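Local coordinates for surface layer protein (PDB 2RA1) that probably forms the bacterial surface layer by self-association and, through this N-terminal part, probably binds cell-wall sugar polymers, at residues Ser237-Thr242 against Thr286-Leu291; Pro231-Val236 against Ser319-Thr324; Ile94-Tyr99 against Thr137-Arg142. All coordinates share one frame; numbering follows the deposited sequence.

Contact 1. Residues Ser237-Thr242 against Thr286-Leu291; sequences SAIDST and TATVTL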
ATOM      1  N   SER A 237     -33.517  -3.901  -5.572  1.00 48.37           N
ATOM      2  CA  SER A 237     -33.706  -5.282  -5.986  1.00 47.59           C
ATOM      3  C   SER A 237     -34.822  -5.878  -5.176  1.00 41.55           C
ATOM      4  O   SER A 237     -34.943  -5.595  -3.990  1.00 38.81           O
ATOM      5  CB  SER A 237     -32.432  -6.089  -5.765  1.00 52.40           C
ATOM      6  OG  SER A 237     -31.845  -5.758  -4.526  1.00 56.01           O
ATOM      7  N   ALA A 238     -35.645  -6.701  -5.811  1.00 48.21           N
ATOM      8  CA  ALA A 238     -36.762  -7.311  -5.098  1.00 55.28           C
ATOM      9  C   ALA A 238     -36.217  -8.266  -4.053  1.00 50.41           C
ATOM     10  O   ALA A 238     -35.058  -8.671  -4.129  1.00 53.65           O
ATOM     11  CB  ALA A 238     -37.684  -8.042  -6.065  1.00 57.80           C
ATOM     12  N   ILE A 239     -37.050  -8.608  -3.077  1.00 48.25           N
ATOM     13  CA  ILE A 239     -36.692  -9.575  -2.040  1.00 43.70           C
ATOM     14  C   ILE A 239     -37.736 -10.678  -2.027  1.00 48.45           C
ATOM     15  O   ILE A 239     -37.440 -11.850  -2.244  1.00 50.93           O
ATOM     16  CB  ILE A 239     -36.682  -8.926  -0.653  1.00 40.89           C
ATOM     17  CG1 ILE A 239     -35.575  -7.875  -0.557  1.00 46.78           C
ATOM     18  CG2 ILE A 239     -36.499  -9.994   0.423  1.00 35.43           C
ATOM     19  CD1 ILE A 239     -35.718  -6.974   0.654  1.00 47.42           C
ATOM     20  N   ASP A 240     -38.969 -10.277  -1.759  1.00 51.67           N
ATOM     21  CA  ASP A 240     -40.119 -11.152  -1.875  1.00 48.80           C
ATOM     22  C   ASP A 240     -41.203 -10.394  -2.637  1.00 49.00           C
ATOM     23  O   ASP A 240     -40.924  -9.385  -3.286  1.00 46.45           O
ATOM     24  CB  ASP A 240     -40.612 -11.578  -0.488  1.00 45.20           C
ATOM     25  CG  ASP A 240     -40.939 -10.402   0.403  1.00 49.31           C
ATOM     26  OD1 ASP A 240     -41.249  -9.320  -0.125  1.00 57.47           O
ATOM     27  OD2 ASP A 240     -40.891 -10.554   1.636  1.00 53.99           O
ATOM     28  N   SER A 241     -42.440 -10.863  -2.554  1.00 49.06           N
ATOM     29  CA  SER A 241     -43.512 -10.260  -3.339  1.00 47.91           C
ATOM     30  C   SER A 241     -44.074  -8.987  -2.719  1.00 39.23           C
ATOM     31  O   SER A 241     -44.926  -8.344  -3.313  1.00 45.22           O
ATOM     32  CB  SER A 241     -44.645 -11.262  -3.582  1.00 48.96           C
ATOM     33  OG  SER A 241     -45.236 -11.663  -2.360  1.00 46.90           O
ATOM     34  N   THR A 242     -43.601  -8.613  -1.539  1.00 33.44           N
ATOM     35  CA  THR A 242     -44.100  -7.400  -0.887  1.00 33.02           C
ATOM     36  C   THR A 242     -42.996  -6.524  -0.296  1.00 34.84           C
ATOM     37  O   THR A 242     -43.243  -5.724   0.616  1.00 33.37           O
ATOM     38  CB  THR A 242     -45.110  -7.721   0.217  1.00 37.83           C
ATOM     39  OG1 THR A 242     -44.534  -8.666   1.123  1.00 38.25           O
ATOM     40  CG2 THR A 242     -46.392  -8.287  -0.382  1.00 33.21           C
ATOM     41  N   THR A 286     -28.198   0.474   3.597  1.00 62.86           N
ATOM     42  CA  THR A 286     -29.122  -0.433   2.944  1.00 61.88           C
ATOM     43  C   THR A 286     -30.415  -0.505   3.754  1.00 63.01           C
ATOM     44  O   THR A 286     -30.388  -0.606   4.977  1.00 61.42           O
ATOM     45  CB  THR A 286     -28.496  -1.833   2.767  1.00 67.89           C
ATOM     46  OG1 THR A 286     -29.522  -2.836   2.796  1.00 70.62           O
ATOM     47  CG2 THR A 286     -27.497  -2.110   3.884  1.00 73.09           C
ATOM     48  N   ALA A 287     -31.550  -0.434   3.074  1.00 61.81           N
ATOM     49  CA  ALA A 287     -32.828  -0.493   3.768  1.00 55.60           C
ATOM     50  C   ALA A 287     -33.782  -1.442   3.078  1.00 55.53           C
ATOM     51  O   ALA A 287     -33.669  -1.705   1.880  1.00 58.44           O
ATOM     52  CB  ALA A 287     -33.441   0.884   3.860  1.00 50.35           C
ATOM     53  N   THR A 288     -34.721  -1.964   3.846  1.00 55.51           N
ATOM     54  CA  THR A 288     -35.778  -2.784   3.285  1.00 50.06           C
ATOM     55  C   THR A 288     -37.085  -1.995   3.264  1.00 47.43           C
ATOM     56  O   THR A 288     -37.535  -1.474   4.290  1.00 48.13           O
ATOM     57  CB  THR A 288     -35.933  -4.105   4.056  1.00 49.62           C
ATOM     58  OG1 THR A 288     -34.866  -4.990   3.679  1.00 56.25           O
ATOM     59  CG2 THR A 288     -37.282  -4.763   3.745  1.00 40.26           C
ATOM     60  N   VAL A 289     -37.670  -1.882   2.076  1.00 39.46           N
ATOM     61  CA  VAL A 289     -38.952  -1.218   1.928  1.00 39.02           C
ATOM     62  C   VAL A 289     -40.076  -2.248   1.749  1.00 36.87           C
ATOM     63  O   VAL A 289     -40.047  -3.075   0.839  1.00 30.45           O
ATOM     64  CB  VAL A 289     -38.945  -0.211   0.762  1.00 42.23           C
ATOM     65  CG1 VAL A 289     -40.338   0.361   0.539  1.00 41.08           C
ATOM     66  CG2 VAL A 289     -37.943   0.911   1.035  1.00 42.13           C
ATOM     67  N   THR A 290     -41.050  -2.201   2.652  1.00 32.00           N
ATOM     68  CA  THR A 290     -42.154  -3.133   2.631  1.00 34.81           C
ATOM     69  C   THR A 290     -43.372  -2.439   1.997  1.00 38.69           C
ATOM     70  O   THR A 290     -43.662  -1.271   2.280  1.00 37.50           O
ATOM     71  CB  THR A 290     -42.471  -3.639   4.060  1.00 40.95           C
ATOM     72  OG1 THR A 290     -41.332  -4.335   4.584  1.00 46.09           O
ATOM     73  CG2 THR A 290     -43.653  -4.572   4.053  1.00 36.15           C
ATOM     74  N   LEU A 291     -44.065  -3.158   1.124  1.00 38.21           N
ATOM     75  CA  LEU A 291     -45.209  -2.607   0.416  1.00 38.88           C
ATOM     76  C   LEU A 291     -46.502  -3.154   1.002  1.00 38.38           C
ATOM     77  O   LEU A 291     -46.525  -4.266   1.523  1.00 37.00           O
ATOM     78  CB  LEU A 291     -45.129  -2.989  -1.054  1.00 32.46           C
ATOM     79  CG  LEU A 291     -43.823  -2.579  -1.721  1.00 31.93           C
ATOM     80  CD1 LEU A 291     -43.670  -3.252  -3.105  1.00 26.77           C
ATOM     81  CD2 LEU A 291     -43.774  -1.046  -1.820  1.00 24.37           C
TER
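The peptide carbonyl of Thr242 is the flat group that meets Leu291. Leu291 N gives its hydrogen to Thr242 O at 2.7 Å, and the bond is almost straight (177° at the hydrogen). The N-H comes in from above the carbonyl plane. Thr290 CA offers a CA-H...O contact to the same Thr242 O at 3.5 Å, and Thr290 CG2 lies 3.6 Å from that Thr242 O. One hydrogen bond and one CA-H...O contact meet this oxygen, and a methyl group packs beside it.

The second flat group is the carboxylate of Asp240. Asp240 OD1 accepts from Thr242 N at 2.8 Å, from above the carboxylate plane, and closes an Asx turn. Ser243 OG is hydrogen-bonded to the same OD1. These bonds are consistent with a fixed bend that brings the Thr242 carbonyl to Leu291.

Ile239 adds a small van der Waals contact. Its CG1 stands anti to the carbonyl carbon (chi1 -66°), and the extended chain beyond carries CD1 across to Thr288. The two side chains pass at a slant, with Ile239 CD1 3.7 Å from Thr288 OG1 and 4.1 Å from Thr288 CG2.

The bond from Leu291 to Thr242 continues the antiparallel ladder in which Ala287 pairs with Val246 and Val289 with Phe244. Strand 243-248 lies between strands 233-240 and 286-291 in the sheet of the Ig-like domain. On its other flank strand 286-291 pairs with strand 272-280, and Leu291 packs on Ile264 of strand 262-266.

Contact 2. Residues Pro231-Val236 against Ser319-Thr324; sequences PKVESV and STNEFT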
ATOM      1  N   PRO A 231     -23.791  11.707  -1.691  1.00 80.53           N
ATOM      2  CA  PRO A 231     -24.638  10.573  -1.295  1.00 71.86           C
ATOM      3  C   PRO A 231     -25.517  10.136  -2.459  1.00 61.55           C
ATOM      4  O   PRO A 231     -26.223  10.959  -3.043  1.00 58.34           O
ATOM      5  CB  PRO A 231     -25.501  11.161  -0.169  1.00 70.08           C
ATOM      6  CG  PRO A 231     -25.415  12.653  -0.371  1.00 74.40           C
ATOM      7  CD  PRO A 231     -24.008  12.866  -0.814  1.00 77.84           C
ATOM      8  N   LYS A 232     -25.464   8.856  -2.805  1.00 57.75           N
ATOM      9  CA  LYS A 232     -26.181   8.389  -3.976  1.00 61.89           C
ATOM     10  C   LYS A 232     -27.010   7.144  -3.682  1.00 67.93           C
ATOM     11  O   LYS A 232     -26.686   6.366  -2.784  1.00 69.29           O
ATOM     12  CB  LYS A 232     -25.205   8.094  -5.109  1.00 61.84           C
ATOM     13  CG  LYS A 232     -25.810   8.232  -6.488  1.00 67.04           C
ATOM     14  CD  LYS A 232     -25.370   9.522  -7.139  1.00 73.93           C
ATOM     15  CE  LYS A 232     -23.856   9.536  -7.355  1.00 76.61           C
ATOM     16  NZ  LYS A 232     -23.084   9.836  -6.114  1.00 78.91           N
ATOM     17  N   VAL A 233     -28.096   6.980  -4.431  1.00 68.60           N
ATOM     18  CA  VAL A 233     -28.847   5.735  -4.421  1.00 60.43           C
ATOM     19  C   VAL A 233     -28.187   4.852  -5.447  1.00 56.93           C
ATOM     20  O   VAL A 233     -28.090   5.219  -6.620  1.00 59.44           O
ATOM     21  CB  VAL A 233     -30.329   5.933  -4.821  1.00 56.51           C
ATOM     22  CG1 VAL A 233     -30.988   4.589  -5.110  1.00 49.05           C
ATOM     23  CG2 VAL A 233     -31.079   6.683  -3.739  1.00 52.07           C
ATOM     24  N   GLU A 234     -27.732   3.688  -5.008  1.00 57.41           N
ATOM     25  CA  GLU A 234     -26.990   2.801  -5.884  1.00 59.61           C
ATOM     26  C   GLU A 234     -27.874   1.788  -6.599  1.00 58.24           C
ATOM     27  O   GLU A 234     -27.628   1.466  -7.760  1.00 62.72           O
ATOM     28  CB  GLU A 234     -25.885   2.084  -5.114  1.00 64.90           C
ATOM     29  CG  GLU A 234     -24.781   1.535  -6.003  1.00 73.17           C
ATOM     30  CD  GLU A 234     -23.739   0.761  -5.220  1.00 78.38           C
ATOM     31  OE1 GLU A 234     -22.533   1.053  -5.383  1.00 80.07           O
ATOM     32  OE2 GLU A 234     -24.128  -0.134  -4.437  1.00 79.74           O
ATOM     33  N   SER A 235     -28.900   1.279  -5.928  1.00 50.75           N
ATOM     34  CA  SER A 235     -29.682   0.220  -6.553  1.00 51.73           C
ATOM     35  C   SER A 235     -30.908  -0.233  -5.781  1.00 52.85           C
ATOM     36  O   SER A 235     -31.052   0.012  -4.584  1.00 53.87           O
ATOM     37  CB  SER A 235     -28.789  -1.000  -6.832  1.00 44.96           C
ATOM     38  OG  SER A 235     -28.382  -1.626  -5.623  1.00 49.72           O
ATOM     39  N   VAL A 236     -31.790  -0.918  -6.491  1.00 53.09           N
ATOM     40  CA  VAL A 236     -32.920  -1.568  -5.861  1.00 49.02           C
ATOM     41  C   VAL A 236     -33.078  -2.981  -6.420  1.00 52.62           C
ATOM     42  O   VAL A 236     -32.774  -3.240  -7.588  1.00 57.34           O
ATOM     43  CB  VAL A 236     -34.210  -0.724  -5.990  1.00 44.63           C
ATOM     44  CG1 VAL A 236     -34.079   0.555  -5.153  1.00 36.45           C
ATOM     45  CG2 VAL A 236     -34.542  -0.395  -7.462  1.00 26.49           C
ATOM     46  N   SER A 319     -33.677  10.309  -7.367  1.00 47.36           N
ATOM     47  CA  SER A 319     -33.112   9.276  -8.195  1.00 37.58           C
ATOM     48  C   SER A 319     -34.183   8.304  -8.648  1.00 36.97           C
ATOM     49  O   SER A 319     -35.201   8.112  -7.978  1.00 38.94           O
ATOM     50  CB  SER A 319     -32.020   8.557  -7.416  1.00 40.65           C
ATOM     51  OG  SER A 319     -31.494   7.483  -8.161  1.00 48.13           O
ATOM     52  N   THR A 320     -33.948   7.705  -9.801  1.00 36.62           N
ATOM     53  CA  THR A 320     -34.856   6.730 -10.361  1.00 40.58           C
ATOM     54  C   THR A 320     -34.083   5.445 -10.552  1.00 49.73           C
ATOM     55  O   THR A 320     -32.986   5.449 -11.102  1.00 53.97           O
ATOM     56  CB  THR A 320     -35.349   7.195 -11.706  1.00 41.89           C
ATOM     57  OG1 THR A 320     -35.788   8.550 -11.586  1.00 41.01           O
ATOM     58  CG2 THR A 320     -36.479   6.317 -12.194  1.00 43.73           C
ATOM     59  N   ASN A 321     -34.644   4.348 -10.065  1.00 51.56           N
ATOM     60  CA  ASN A 321     -33.967   3.065 -10.092  1.00 45.88           C
ATOM     61  C   ASN A 321     -35.009   1.972 -10.190  1.00 46.68           C
ATOM     62  O   ASN A 321     -36.016   2.010  -9.484  1.00 47.99           O
ATOM     63  CB  ASN A 321     -33.137   2.879  -8.825  1.00 46.27           C
ATOM     64  CG  ASN A 321     -32.290   4.092  -8.503  1.00 51.41           C
ATOM     65  OD1 ASN A 321     -32.797   5.207  -8.383  1.00 55.10           O
ATOM     66  ND2 ASN A 321     -30.989   3.879  -8.354  1.00 58.15           N
ATOM     67  N   GLU A 322     -34.789   1.009 -11.075  1.00 50.04           N
ATOM     68  CA  GLU A 322     -35.761  -0.065 -11.249  1.00 52.39           C
ATOM     69  C   GLU A 322     -35.242  -1.432 -10.800  1.00 49.57           C
ATOM     70  O   GLU A 322     -34.042  -1.642 -10.599  1.00 46.63           O
ATOM     71  CB  GLU A 322     -36.323  -0.115 -12.688  1.00 56.48           C
ATOM     72  CG  GLU A 322     -35.286  -0.187 -13.813  1.00 66.03           C
ATOM     73  CD  GLU A 322     -35.914  -0.354 -15.208  1.00 68.33           C
ATOM     74  OE1 GLU A 322     -35.598  -1.370 -15.880  1.00 70.99           O
ATOM     75  OE2 GLU A 322     -36.714   0.523 -15.629  1.00 57.82           O
ATOM     76  N   PHE A 323     -36.184  -2.342 -10.596  1.00 47.98           N
ATOM     77  CA  PHE A 323     -35.879  -3.746 -10.368  1.00 43.97           C
ATOM     78  C   PHE A 323     -37.016  -4.515 -11.015  1.00 41.33           C
ATOM     79  O   PHE A 323     -38.062  -3.936 -11.343  1.00 39.79           O
ATOM     80  CB  PHE A 323     -35.799  -4.065  -8.871  1.00 42.86           C
ATOM     81  CG  PHE A 323     -37.106  -3.914  -8.152  1.00 40.04           C
ATOM     82  CD1 PHE A 323     -38.050  -4.937  -8.174  1.00 39.25           C
ATOM     83  CD2 PHE A 323     -37.406  -2.744  -7.473  1.00 35.15           C
ATOM     84  CE1 PHE A 323     -39.269  -4.799  -7.515  1.00 37.21           C
ATOM     85  CE2 PHE A 323     -38.623  -2.592  -6.819  1.00 36.50           C
ATOM     86  CZ  PHE A 323     -39.558  -3.622  -6.836  1.00 32.85           C
ATOM     87  N   THR A 324     -36.802  -5.809 -11.212  1.00 40.61           N
ATOM     88  CA  THR A 324     -37.777  -6.667 -11.863  1.00 36.49           C
ATOM     89  C   THR A 324     -37.970  -7.802 -10.910  1.00 39.26           C
ATOM     90  O   THR A 324     -36.988  -8.348 -10.390  1.00 39.27           O
ATOM     91  CB  THR A 324     -37.239  -7.226 -13.209  1.00 40.60           C
ATOM     92  OG1 THR A 324     -36.881  -6.141 -14.070  1.00 43.14           O
ATOM     93  CG2 THR A 324     -38.291  -8.080 -13.919  1.00 36.43           C
TER
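Val236 and Phe323 meet through their first torsions. Val236 CG1 is anti to the carbonyl carbon (chi1 -68°), which puts CG2 between the backbone N and the carbonyl carbon. This CG2 is the branch that faces strand 319-324. It lies 3.4 Å from Glu322 O and 3.8 Å from Asn321 CB. Phe323 CG takes the same kind of position (chi1 66°), and the ring turns one edge to the valine. Val236 CG2 sits in the ring plane at that edge, 3.7 Å from Phe323 CD2. Phe323 CB also rests 3.4 Å from Val236 O.

The two strands run in nearly the same direction, 23° apart, with axes 6.0 Å apart at the closest. No hydrogen bond joins them, so side chains carry the contact. They are the first and last strands of the Ig-like domain, laid side by side as in many Ig-like folds. A classic beta bulge shapes the first strand: Glu234 and Ser235 both face Thr247. Val233 and Val236, three residues apart, can thus both point toward strand 319-324.

The amide end of Asn321 lies against Val233 and crosses it at a slant, with Asn321 CG 3.7 Å from Val233 CG1. As modelled, Ser319 OG donates to Asn321 OD1 at 2.6 Å. Thr320 O, another acceptor, also lies close to Asn321 OD1, which makes the orientation of the amide doubtful. Ser319 OG also touches Val233 CB at 3.9 Å. Glu322 points away from Val236 and forms a salt bridge with Lys267. The Phe323 ring meets the ring of Phe244.

Contact 3. Residues Ile94-Tyr99 against Thr137-Arg142; sequences IDAYNY and TVILDR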
ATOM      1  N   ILE A  94      40.052  11.676  -0.993  1.00 29.56           N
ATOM      2  CA  ILE A  94      39.502  12.676  -0.089  1.00 30.50           C
ATOM      3  C   ILE A  94      38.014  12.876  -0.357  1.00 29.74           C
ATOM      4  O   ILE A  94      37.199  12.786   0.563  1.00 32.13           O
ATOM      5  CB  ILE A  94      40.268  14.012  -0.139  1.00 23.56           C
ATOM      6  CG1 ILE A  94      41.642  13.846   0.519  1.00 27.80           C
ATOM      7  CG2 ILE A  94      39.502  15.110   0.604  1.00 15.79           C
ATOM      8  CD1 ILE A  94      42.614  14.990   0.226  1.00 24.39           C
ATOM      9  N   ASP A  95      37.671  13.116  -1.623  1.00 25.25           N
ATOM     10  CA  ASP A  95      36.285  13.344  -2.052  1.00 26.91           C
ATOM     11  C   ASP A  95      35.348  12.196  -1.729  1.00 27.60           C
ATOM     12  O   ASP A  95      34.191  12.413  -1.404  1.00 30.15           O
ATOM     13  CB  ASP A  95      36.228  13.591  -3.562  1.00 28.29           C
ATOM     14  CG  ASP A  95      36.851  14.920  -3.966  1.00 39.01           C
ATOM     15  OD1 ASP A  95      37.270  15.711  -3.085  1.00 40.79           O
ATOM     16  OD2 ASP A  95      36.910  15.170  -5.185  1.00 45.42           O
ATOM     17  N   ALA A  96      35.855  10.975  -1.853  1.00 27.40           N
ATOM     18  CA  ALA A  96      35.067   9.779  -1.600  1.00 27.54           C
ATOM     19  C   ALA A  96      34.928   9.529  -0.107  1.00 29.54           C
ATOM     20  O   ALA A  96      33.864   9.126   0.370  1.00 27.47           O
ATOM     21  CB  ALA A  96      35.707   8.581  -2.279  1.00 24.75           C
ATOM     22  N   TYR A  97      36.009   9.759   0.631  1.00 24.10           N
ATOM     23  CA  TYR A  97      35.941   9.610   2.068  1.00 23.74           C
ATOM     24  C   TYR A  97      34.972  10.638   2.658  1.00 24.86           C
ATOM     25  O   TYR A  97      34.177  10.321   3.533  1.00 34.05           O
ATOM     26  CB  TYR A  97      37.325   9.738   2.719  1.00 20.28           C
ATOM     27  CG  TYR A  97      37.280   9.496   4.204  1.00 21.21           C
ATOM     28  CD1 TYR A  97      37.451   8.221   4.719  1.00 25.17           C
ATOM     29  CD2 TYR A  97      37.039  10.541   5.096  1.00 21.22           C
ATOM     30  CE1 TYR A  97      37.388   7.989   6.093  1.00 28.43           C
ATOM     31  CE2 TYR A  97      36.985  10.320   6.466  1.00 23.04           C
ATOM     32  CZ  TYR A  97      37.156   9.035   6.954  1.00 28.90           C
ATOM     33  OH  TYR A  97      37.102   8.793   8.315  1.00 35.64           O
ATOM     34  N   ASN A  98      35.071  11.874   2.187  1.00 23.25           N
ATOM     35  CA  ASN A  98      34.144  12.922   2.554  1.00 25.42           C
ATOM     36  C   ASN A  98      32.702  12.603   2.126  1.00 35.54           C
ATOM     37  O   ASN A  98      31.754  12.844   2.873  1.00 43.51           O
ATOM     38  CB  ASN A  98      34.588  14.240   1.929  1.00 24.44           C
ATOM     39  CG  ASN A  98      35.821  14.825   2.600  1.00 34.80           C
ATOM     40  OD1 ASN A  98      36.218  14.394   3.680  1.00 33.48           O
ATOM     41  ND2 ASN A  98      36.421  15.822   1.966  1.00 35.41           N
ATOM     42  N   TYR A  99      32.526  12.055   0.928  1.00 32.25           N
ATOM     43  CA  TYR A  99      31.190  11.688   0.495  1.00 27.28           C
ATOM     44  C   TYR A  99      30.629  10.629   1.436  1.00 32.55           C
ATOM     45  O   TYR A  99      29.491  10.728   1.899  1.00 37.66           O
ATOM     46  CB  TYR A  99      31.202  11.159  -0.925  1.00 19.21           C
ATOM     47  CG  TYR A  99      29.952  10.386  -1.308  1.00 21.83           C
ATOM     48  CD1 TYR A  99      28.747  11.033  -1.501  1.00 24.61           C
ATOM     49  CD2 TYR A  99      29.982   9.006  -1.468  1.00 23.11           C
ATOM     50  CE1 TYR A  99      27.601  10.342  -1.850  1.00 21.35           C
ATOM     51  CE2 TYR A  99      28.851   8.300  -1.829  1.00 31.32           C
ATOM     52  CZ  TYR A  99      27.655   8.974  -2.022  1.00 32.11           C
ATOM     53  OH  TYR A  99      26.505   8.275  -2.384  1.00 25.76           O
ATOM     54  N   THR A 137      27.135   8.581  -5.889  1.00 39.76           N
ATOM     55  CA  THR A 137      27.940   7.403  -5.600  1.00 45.28           C
ATOM     56  C   THR A 137      29.058   7.205  -6.613  1.00 43.07           C
ATOM     57  O   THR A 137      30.007   6.465  -6.346  1.00 44.70           O
ATOM     58  CB  THR A 137      27.127   6.111  -5.512  1.00 51.42           C
ATOM     59  OG1 THR A 137      26.197   6.055  -6.606  1.00 53.63           O
ATOM     60  CG2 THR A 137      26.415   6.031  -4.171  1.00 49.73           C
ATOM     61  N   VAL A 138      28.935   7.846  -7.773  1.00 39.40           N
ATOM     62  CA  VAL A 138      29.985   7.793  -8.784  1.00 33.36           C
ATOM     63  C   VAL A 138      31.341   8.290  -8.218  1.00 43.01           C
ATOM     64  O   VAL A 138      32.417   7.849  -8.648  1.00 39.33           O
ATOM     65  CB  VAL A 138      29.591   8.624  -9.995  1.00 38.56           C
ATOM     66  CG1 VAL A 138      29.149  10.013  -9.546  1.00 39.72           C
ATOM     67  CG2 VAL A 138      30.752   8.700 -10.991  1.00 43.90           C
ATOM     68  N   ILE A 139      31.275   9.207  -7.255  1.00 40.29           N
ATOM     69  CA  ILE A 139      32.458   9.687  -6.546  1.00 34.11           C
ATOM     70  C   ILE A 139      33.296   8.509  -6.066  1.00 30.85           C
ATOM     71  O   ILE A 139      34.527   8.523  -6.148  1.00 38.31           O
ATOM     72  CB  ILE A 139      32.060  10.576  -5.337  1.00 36.46           C
ATOM     73  CG1 ILE A 139      31.420  11.877  -5.825  1.00 43.16           C
ATOM     74  CG2 ILE A 139      33.262  10.900  -4.472  1.00 28.22           C
ATOM     75  CD1 ILE A 139      31.163  12.888  -4.731  1.00 46.00           C
ATOM     76  N   LEU A 140      32.616   7.494  -5.557  1.00 31.29           N
ATOM     77  CA  LEU A 140      33.260   6.271  -5.101  1.00 42.14           C
ATOM     78  C   LEU A 140      33.941   5.518  -6.237  1.00 42.41           C
ATOM     79  O   LEU A 140      34.979   4.904  -6.029  1.00 40.12           O
ATOM     80  CB  LEU A 140      32.245   5.354  -4.426  1.00 45.85           C
ATOM     81  CG  LEU A 140      32.139   5.481  -2.913  1.00 50.01           C
ATOM     82  CD1 LEU A 140      32.481   6.902  -2.481  1.00 48.57           C
ATOM     83  CD2 LEU A 140      30.740   5.052  -2.434  1.00 43.61           C
ATOM     84  N   ASP A 141      33.349   5.537  -7.425  1.00 39.60           N
ATOM     85  CA  ASP A 141      33.955   4.838  -8.554  1.00 41.68           C
ATOM     86  C   ASP A 141      35.375   5.373  -8.901  1.00 39.29           C
ATOM     87  O   ASP A 141      36.246   4.613  -9.321  1.00 29.58           O
ATOM     88  CB  ASP A 141      33.045   4.902  -9.791  1.00 45.59           C
ATOM     89  CG  ASP A 141      31.595   4.466  -9.509  1.00 48.09           C
ATOM     90  OD1 ASP A 141      31.357   3.550  -8.683  1.00 35.55           O
ATOM     91  OD2 ASP A 141      30.685   5.043 -10.147  1.00 56.54           O
ATOM     92  N   ARG A 142      35.584   6.679  -8.741  1.00 37.31           N
ATOM     93  CA  ARG A 142      36.865   7.316  -9.055  1.00 37.76           C
ATOM     94  C   ARG A 142      37.995   6.989  -8.067  1.00 32.56           C
ATOM     95  O   ARG A 142      39.098   7.480  -8.206  1.00 27.97           O
ATOM     96  CB  ARG A 142      36.705   8.839  -9.094  1.00 42.18           C
ATOM     97  CG  ARG A 142      35.706   9.327 -10.111  1.00 52.92           C
ATOM     98  CD  ARG A 142      35.956  10.785 -10.458  1.00 58.76           C
ATOM     99  NE  ARG A 142      35.041  11.663  -9.740  1.00 70.41           N
ATOM    100  CZ  ARG A 142      33.760  11.827 -10.059  1.00 74.84           C
ATOM    101  NH1 ARG A 142      33.234  11.172 -11.091  1.00 74.86           N
ATOM    102  NH2 ARG A 142      33.001  12.645  -9.343  1.00 77.06           N
TER
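Apolar packing between Tyr99, Ala96, Leu140 and Ile139 makes up most of this contact. Tyr99 CG is anti to the backbone N (chi1 163°), which lays the ring beside Leu140. The Leu140 side chain meets the ring edge, and the two side chains cross at about a right angle. Leu140 CD1 lies 3.4 Å from Tyr99 CD2, and Leu140 CD2 is in the ring plane, 3.8 Å from Tyr99 CE2. The same Leu140 CD1 reaches Ala96 CB at 3.6 Å. Ile139 uses CG2, which lies 3.6 Å from Ala96 CA and 3.5 Å from Asp95 O. No hydrogen bond crosses between the segments.

The polar end of Tyr99 looks elsewhere: its OH is hydrogen-bonded to Glu132 O, near the end of helix 119-135. Replacing Tyr99 by an alanine would probably leave Glu132 O without this partner and open a gap beside Leu140.

Two more helices pack against helix 89-115. Ile94 and Tyr97 meet helix 34-58, while Ala96 touches Leu152 of helix 146-166. The short helical turn around residues 138-141, whose hydrogen bonds are partly weak, links helix 119-135 to helix 146-166.

Contacts 1 and 2 belong to one Ig-like domain and share strand 233-240. They touch where Phe323 packs on Ser237 and Ala238. Along the chain, contact 1 is nested inside the loop that contact 2 closes. Their chemistry differs: contact 1 relies on a backbone bond at a turn, contact 2 on side chains between strands that do not pair. Contact 3 lies in the helical part, about 74 Å from contact 1 and 66 Å from contact 2 between centres. It is mainly apolar helix packing. All three are partly buried, with Leu291, Val233, Val236, Phe323, Ala96, Tyr99 and Leu140 inside and Ile239, Glu234, Glu322 and Asp95 at the surface.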